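Local coordinates for MlnE (Bacillus amyloliquefaciens subsp. plantarum, PDB 5D2E), which carries at its N-terminal end a B-type, NADP-dependent ketoreductase of the macrolactin assembly line, which probably reduces beta-keto groups of the growing polyketide, at residues V270-Y276 against Q296-I302; M428-T432 against T444-N448. One frame throughout, in Å; residues are numbered along the deposited sequence.

Contact 1: V270-Y276 against Q296-I302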
loop_
_atom_site.group_PDB
_atom_site.type_symbol
_atom_site.label_atom_id
_atom_site.label_comp_id
_atom_site.label_asym_id
_atom_site.label_seq_id
_atom_site.Cartn_x
_atom_site.Cartn_y
_atom_site.Cartn_z
ATOM N N VAL A 270 -11.711 -4.377 -23.741
ATOM C CA VAL A 270 -10.969 -5.573 -24.092
ATOM C C VAL A 270 -11.230 -5.849 -25.577
ATOM O O VAL A 270 -12.145 -5.277 -26.152
ATOM C CB VAL A 270 -11.364 -6.763 -23.205
ATOM C CG1 VAL A 270 -10.705 -6.592 -21.838
ATOM C CG2 VAL A 270 -12.871 -6.874 -23.109
ATOM N N LYS A 271 -10.378 -6.687 -26.152
ATOM C CA LYS A 271 -10.317 -6.928 -27.578
ATOM C C LYS A 271 -10.850 -8.311 -27.869
ATOM O O LYS A 271 -10.582 -9.274 -27.128
ATOM C CB LYS A 271 -8.858 -7.010 -28.092
ATOM C CG LYS A 271 -7.897 -5.886 -27.821
ATOM C CD LYS A 271 -6.458 -6.482 -27.940
ATOM C CE LYS A 271 -5.372 -5.463 -28.308
ATOM N NZ LYS A 271 -5.647 -4.062 -27.845
ATOM N N LYS A 272 -11.472 -8.440 -29.036
ATOM C CA LYS A 272 -11.843 -9.726 -29.547
ATOM C C LYS A 272 -10.640 -10.657 -29.585
ATOM O O LYS A 272 -9.559 -10.264 -29.998
ATOM C CB LYS A 272 -12.423 -9.560 -30.951
ATOM C CG LYS A 272 -12.719 -10.900 -31.585
ATOM C CD LYS A 272 -13.689 -10.766 -32.759
ATOM C CE LYS A 272 -13.562 -11.975 -33.673
ATOM N NZ LYS A 272 -14.874 -12.651 -33.824
ATOM N N ASN A 273 -10.832 -11.869 -29.054
ATOM C CA ASN A 273 -9.802 -12.868 -28.865
ATOM C C ASN A 273 -8.684 -12.515 -27.840
ATOM O O ASN A 273 -7.672 -13.236 -27.770
ATOM C CB ASN A 273 -9.199 -13.283 -30.191
ATOM C CG ASN A 273 -10.254 -13.925 -31.100
ATOM O OD1 ASN A 273 -11.386 -14.224 -30.654
ATOM N ND2 ASN A 273 -9.915 -14.106 -32.367
ATOM N N GLY A 274 -8.843 -11.406 -27.133
ATOM C CA GLY A 274 -7.880 -11.062 -26.064
ATOM C C GLY A 274 -7.913 -12.135 -24.945
ATOM O O GLY A 274 -8.961 -12.762 -24.724
ATOM N N VAL A 275 -6.764 -12.394 -24.317
ATOM C CA VAL A 275 -6.631 -13.335 -23.235
ATOM C C VAL A 275 -6.360 -12.551 -21.953
ATOM O O VAL A 275 -5.390 -11.766 -21.918
ATOM C CB VAL A 275 -5.470 -14.275 -23.490
ATOM C CG1 VAL A 275 -5.424 -15.352 -22.461
ATOM C CG2 VAL A 275 -5.555 -14.876 -24.896
ATOM N N TYR A 276 -7.254 -12.715 -20.950
ATOM C CA TYR A 276 -7.229 -11.973 -19.673
ATOM C C TYR A 276 -7.212 -12.851 -18.432
ATOM O O TYR A 276 -7.897 -13.859 -18.355
ATOM C CB TYR A 276 -8.375 -10.961 -19.629
ATOM C CG TYR A 276 -8.334 -10.101 -20.909
ATOM C CD1 TYR A 276 -7.490 -9.012 -21.018
ATOM C CD2 TYR A 276 -9.116 -10.435 -22.023
ATOM C CE1 TYR A 276 -7.449 -8.278 -22.174
ATOM C CE2 TYR A 276 -9.084 -9.696 -23.182
ATOM C CZ TYR A 276 -8.232 -8.636 -23.269
ATOM O OH TYR A 276 -8.174 -7.906 -24.446
ATOM N N GLN A 296 -17.998 -7.168 -23.108
ATOM C CA GLN A 296 -17.384 -6.223 -24.039
ATOM C C GLN A 296 -16.950 -6.874 -25.333
ATOM O O GLN A 296 -16.869 -6.226 -26.344
ATOM C CB GLN A 296 -16.149 -5.551 -23.392
ATOM C CG GLN A 296 -16.512 -4.472 -22.393
ATOM C CD GLN A 296 -15.285 -3.662 -21.875
ATOM O OE1 GLN A 296 -14.130 -4.058 -22.030
ATOM N NE2 GLN A 296 -15.559 -2.524 -21.263
ATOM N N ALA A 297 -16.609 -8.141 -25.314
ATOM C CA ALA A 297 -16.047 -8.735 -26.494
ATOM C C ALA A 297 -15.941 -10.196 -26.244
ATOM O O ALA A 297 -16.051 -10.642 -25.103
ATOM C CB ALA A 297 -14.674 -8.144 -26.796
ATOM N N GLU A 298 -15.729 -10.953 -27.304
ATOM C CA GLU A 298 -15.505 -12.378 -27.189
ATOM C C GLU A 298 -14.096 -12.647 -26.795
ATOM O O GLU A 298 -13.169 -12.684 -27.634
ATOM C CB GLU A 298 -15.843 -13.109 -28.490
ATOM C CG GLU A 298 -17.338 -13.091 -28.797
ATOM C CD GLU A 298 -17.663 -13.707 -30.169
ATOM O OE1 GLU A 298 -16.745 -14.252 -30.841
ATOM O OE2 GLU A 298 -18.844 -13.646 -30.564
ATOM N N VAL A 299 -13.913 -12.815 -25.487
ATOM C CA VAL A 299 -12.589 -13.018 -24.947
ATOM C C VAL A 299 -12.352 -14.378 -24.404
ATOM O O VAL A 299 -13.270 -15.201 -24.330
ATOM C CB VAL A 299 -12.311 -12.002 -23.826
ATOM C CG1 VAL A 299 -12.410 -10.597 -24.385
ATOM C CG2 VAL A 299 -13.281 -12.119 -22.657
ATOM N N LYS A 300 -11.096 -14.619 -24.043
ATOM C CA LYS A 300 -10.687 -15.758 -23.252
ATOM C C LYS A 300 -10.327 -15.308 -21.826
ATOM O O LYS A 300 -9.473 -14.428 -21.668
ATOM C CB LYS A 300 -9.441 -16.395 -23.844
ATOM C CG LYS A 300 -9.561 -16.486 -25.374
ATOM C CD LYS A 300 -9.903 -17.874 -25.817
ATOM C CE LYS A 300 -9.263 -18.118 -27.192
ATOM N NZ LYS A 300 -9.913 -17.169 -28.127
ATOM N N LEU A 301 -10.996 -15.875 -20.812
ATOM C CA LEU A 301 -10.762 -15.476 -19.421
ATOM C C LEU A 301 -10.173 -16.600 -18.613
ATOM O O LEU A 301 -10.680 -17.732 -18.670
ATOM C CB LEU A 301 -12.086 -15.091 -18.819
ATOM C CG LEU A 301 -12.705 -13.853 -19.403
ATOM C CD1 LEU A 301 -14.125 -13.580 -18.926
ATOM C CD2 LEU A 301 -11.846 -12.668 -19.132
ATOM N N ILE A 302 -9.138 -16.327 -17.818
ATOM C CA ILE A 302 -8.640 -17.320 -16.839
ATOM C C ILE A 302 -8.850 -16.756 -15.458
ATOM O O ILE A 302 -8.427 -15.637 -15.198
ATOM C CB ILE A 302 -7.186 -17.589 -17.044
ATOM C CG1 ILE A 302 -6.945 -18.127 -18.449
ATOM C CG2 ILE A 302 -6.653 -18.544 -15.967
ATOM C CD1 ILE A 302 -6.706 -17.061 -19.491
HETATM O O HOH W 1 -7.254 -15.843 -28.525
#

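Contact 2: M428-T432 against T444-N448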
loop_
_atom_site.group_PDB
_atom_site.type_symbol
_atom_site.label_atom_id
_atom_site.label_comp_id
_atom_site.label_asym_id
_atom_site.label_seq_id
_atom_site.Cartn_x
_atom_site.Cartn_y
_atom_site.Cartn_z
ATOM N N MET A 428 0.997 -2.204 -3.494
ATOM C CA MET A 428 0.589 -2.162 -4.888
ATOM C C MET A 428 0.590 -0.775 -5.461
ATOM O O MET A 428 0.989 -0.581 -6.596
ATOM C CB MET A 428 -0.809 -2.793 -5.088
ATOM C CG MET A 428 -0.856 -4.205 -4.613
ATOM S SD MET A 428 -2.237 -5.225 -5.121
ATOM C CE MET A 428 -3.642 -4.295 -4.510
ATOM N N ASP A 429 0.073 0.190 -4.704
ATOM C CA ASP A 429 0.019 1.541 -5.142
ATOM C C ASP A 429 1.442 2.070 -5.545
ATOM O O ASP A 429 1.601 2.698 -6.615
ATOM C CB ASP A 429 -0.555 2.480 -4.098
ATOM C CG ASP A 429 -1.974 2.110 -3.633
ATOM O OD1 ASP A 429 -2.686 1.365 -4.320
ATOM O OD2 ASP A 429 -2.362 2.654 -2.578
ATOM N N GLY A 430 2.438 1.795 -4.706
ATOM C CA GLY A 430 3.827 2.145 -4.997
ATOM C C GLY A 430 4.479 1.279 -6.085
ATOM O O GLY A 430 5.328 1.773 -6.860
ATOM N N PHE A 431 3.999 0.048 -6.247
ATOM C CA PHE A 431 4.567 -0.845 -7.220
ATOM C C PHE A 431 4.342 -0.364 -8.647
ATOM O O PHE A 431 5.069 -0.751 -9.573
ATOM C CB PHE A 431 4.058 -2.277 -7.028
ATOM C CG PHE A 431 4.786 -3.300 -7.872
ATOM C CD1 PHE A 431 6.102 -3.664 -7.574
ATOM C CD2 PHE A 431 4.185 -3.867 -8.996
ATOM C CE1 PHE A 431 6.790 -4.597 -8.366
ATOM C CE2 PHE A 431 4.844 -4.839 -9.740
ATOM C CZ PHE A 431 6.145 -5.199 -9.457
ATOM N N THR A 432 3.309 0.472 -8.834
ATOM C CA THR A 432 3.048 1.048 -10.115
ATOM C C THR A 432 4.329 1.766 -10.623
ATOM O O THR A 432 4.599 1.773 -11.848
ATOM C CB THR A 432 1.948 2.120 -10.095
ATOM O OG1 THR A 432 2.314 3.117 -9.171
ATOM C CG2 THR A 432 0.557 1.548 -9.727
ATOM N N THR A 444 -0.551 0.632 -16.590
ATOM C CA THR A 444 -0.364 0.192 -15.212
ATOM C C THR A 444 -1.273 1.060 -14.351
ATOM O O THR A 444 -1.266 2.271 -14.467
ATOM C CB THR A 444 1.102 0.378 -14.780
ATOM O OG1 THR A 444 1.861 -0.606 -15.446
ATOM C CG2 THR A 444 1.272 0.156 -13.291
ATOM N N LEU A 445 -2.106 0.431 -13.490
ATOM C CA LEU A 445 -3.001 1.215 -12.671
ATOM C C LEU A 445 -3.298 0.468 -11.375
ATOM O O LEU A 445 -3.496 -0.749 -11.389
ATOM C CB LEU A 445 -4.300 1.414 -13.412
ATOM C CG LEU A 445 -5.435 2.059 -12.651
ATOM C CD1 LEU A 445 -5.140 3.486 -12.255
ATOM C CD2 LEU A 445 -6.723 2.039 -13.453
ATOM N N SER A 446 -3.259 1.200 -10.266
ATOM C CA SER A 446 -3.742 0.723 -9.016
ATOM C C SER A 446 -4.950 1.569 -8.691
ATOM O O SER A 446 -4.849 2.791 -8.685
ATOM C CB SER A 446 -2.697 0.910 -7.882
ATOM O OG SER A 446 -3.154 0.299 -6.638
ATOM N N ILE A 447 -6.083 0.899 -8.371
ATOM C CA ILE A 447 -7.303 1.592 -7.988
ATOM C C ILE A 447 -7.605 1.416 -6.499
ATOM O O ILE A 447 -7.763 0.282 -6.046
ATOM C CB ILE A 447 -8.525 1.077 -8.777
ATOM C CG1 ILE A 447 -8.289 1.208 -10.262
ATOM C CG2 ILE A 447 -9.775 1.823 -8.318
ATOM C CD1 ILE A 447 -9.313 0.482 -11.158
ATOM N N ASN A 448 -7.661 2.511 -5.748
ATOM C CA ASN A 448 -7.987 2.416 -4.344
ATOM C C ASN A 448 -9.560 2.420 -4.222
ATOM O O ASN A 448 -10.217 3.499 -4.138
ATOM C CB ASN A 448 -7.459 3.566 -3.596
ATOM C CG ASN A 448 -5.927 3.678 -3.660
ATOM O OD1 ASN A 448 -5.419 4.516 -4.379
ATOM N ND2 ASN A 448 -5.227 2.895 -2.856
#

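Contact 1: V270-Y276 against Q296-I302
Tyr-276 and Lys-300 are joined through their backbones: Tyr-276 N donates to Lys-300 O at 2.9 Å, the middle one of three nearly straight bonds between parallel strands. Lys-300 N to Gly-274 O and Ile-302 N to Tyr-276 O are the other two. Around them the side chains sort onto two faces. On one, Val-275 CG1 meets Ile-302 CD1 at 3.7 Å, with helix 337-351 laid over both through Phe-351. On the other, the Tyr-276 ring lies across Val-299, whose CG1 comes to 3.6 Å from CE2, while Val-270 CG1 covers one face of the ring near its rim. With CG anti to the carbonyl carbon (chi1 -52°), the tyrosine runs back along its strand until OH accepts a hydrogen bond from Lys-271 N at 3.0 Å.

Lys-271 also opens a type II turn, closed by Gly-274 N on Lys-271 O, from which Asn-273 N reaches Glu-298 O. Gln-296 stretches its extended side chain to Val-270, and OE1 takes the backbone N at 3.0 Å, tilted 29° from the carbonyl plane. At the exposed margin a water links Asn-273 O to Lys-300 NZ. A long salt bridge of 3.9 Å joins Lys-272 NZ to Glu-298 OE1. Together these are the two parallel strands of a Rossmann-type beta-alpha-beta unit (strand 275-279, helix 284-296, strand 300-304) in the ketoreductase domain, at the ends where they begin.

Contact 2: M428-T432 against T444-N448
Asp-429 reaches from helix 419-437 to Ser-446 and Asn-448 on strand 443-453, inside a beta-alpha-beta unit of the Rossmann-type ketoreductase fold. Helix and strand run nearly antiparallel, their local axes 7.6 Å apart. The aspartate sets CG beside its own backbone N and anti to the carbonyl carbon (chi1 -58°), and its two oxygens then divide the work. OD1 receives Ser-446 OG at 2.6 Å through the anti lone pair; OD2 is approached on its syn side by Asn-448 ND2 at 2.9 Å, 26° out of the carboxylate plane. Carboxylate and amide planes are steeply turned against each other, yet OD2 lies almost exactly in the plane of the amide.

These buried polar groups have further partners. OD1 is also bonded to Ser-407 of the adjacent strand 402-408, while Asn-448 binds Gln-494 through OD1 and the backbone O of Ser-408 through ND2. Several donors thus converge on the carboxylate, which probably favours its charged form.

One helical turn along, the contact becomes apolar. Thr-444 meets the helix with its methyl, CG2 resting 3.7 Å from Thr-432 CA, while its hydroxyl bonds Arg-435. The methyl of Thr-432, CG2, lies 3.8 Å from Ser-446 CB. A chi1 of 57° puts the Thr-432 hydroxyl between backbone N and carbonyl carbon, where OG1 donates to Asp-429 O one turn back at 2.7 Å.

Overall arrangement
Contact 1 closes before contact 2 opens along the chain, and their centres are 23 Å apart, with about 12 Å between nearest atoms. Both belong to the ketoreductase domain and reach the same sheet, where strands 300-304, 275-279, 356-359, 402-408 and 443-453 follow one another in parallel. Contact 1 joins the first two of these side by side; contact 2 sets helix 419-437 against the last. NADP is bound in this domain: Ile-302 in contact 1 lies about 11 Å from it, side chain to cofactor, and Met-428 in contact 2 about 6 Å. Contact 2 thus lies closer to the cofactor than contact 1, which joins the beginnings of two strands of the same domain.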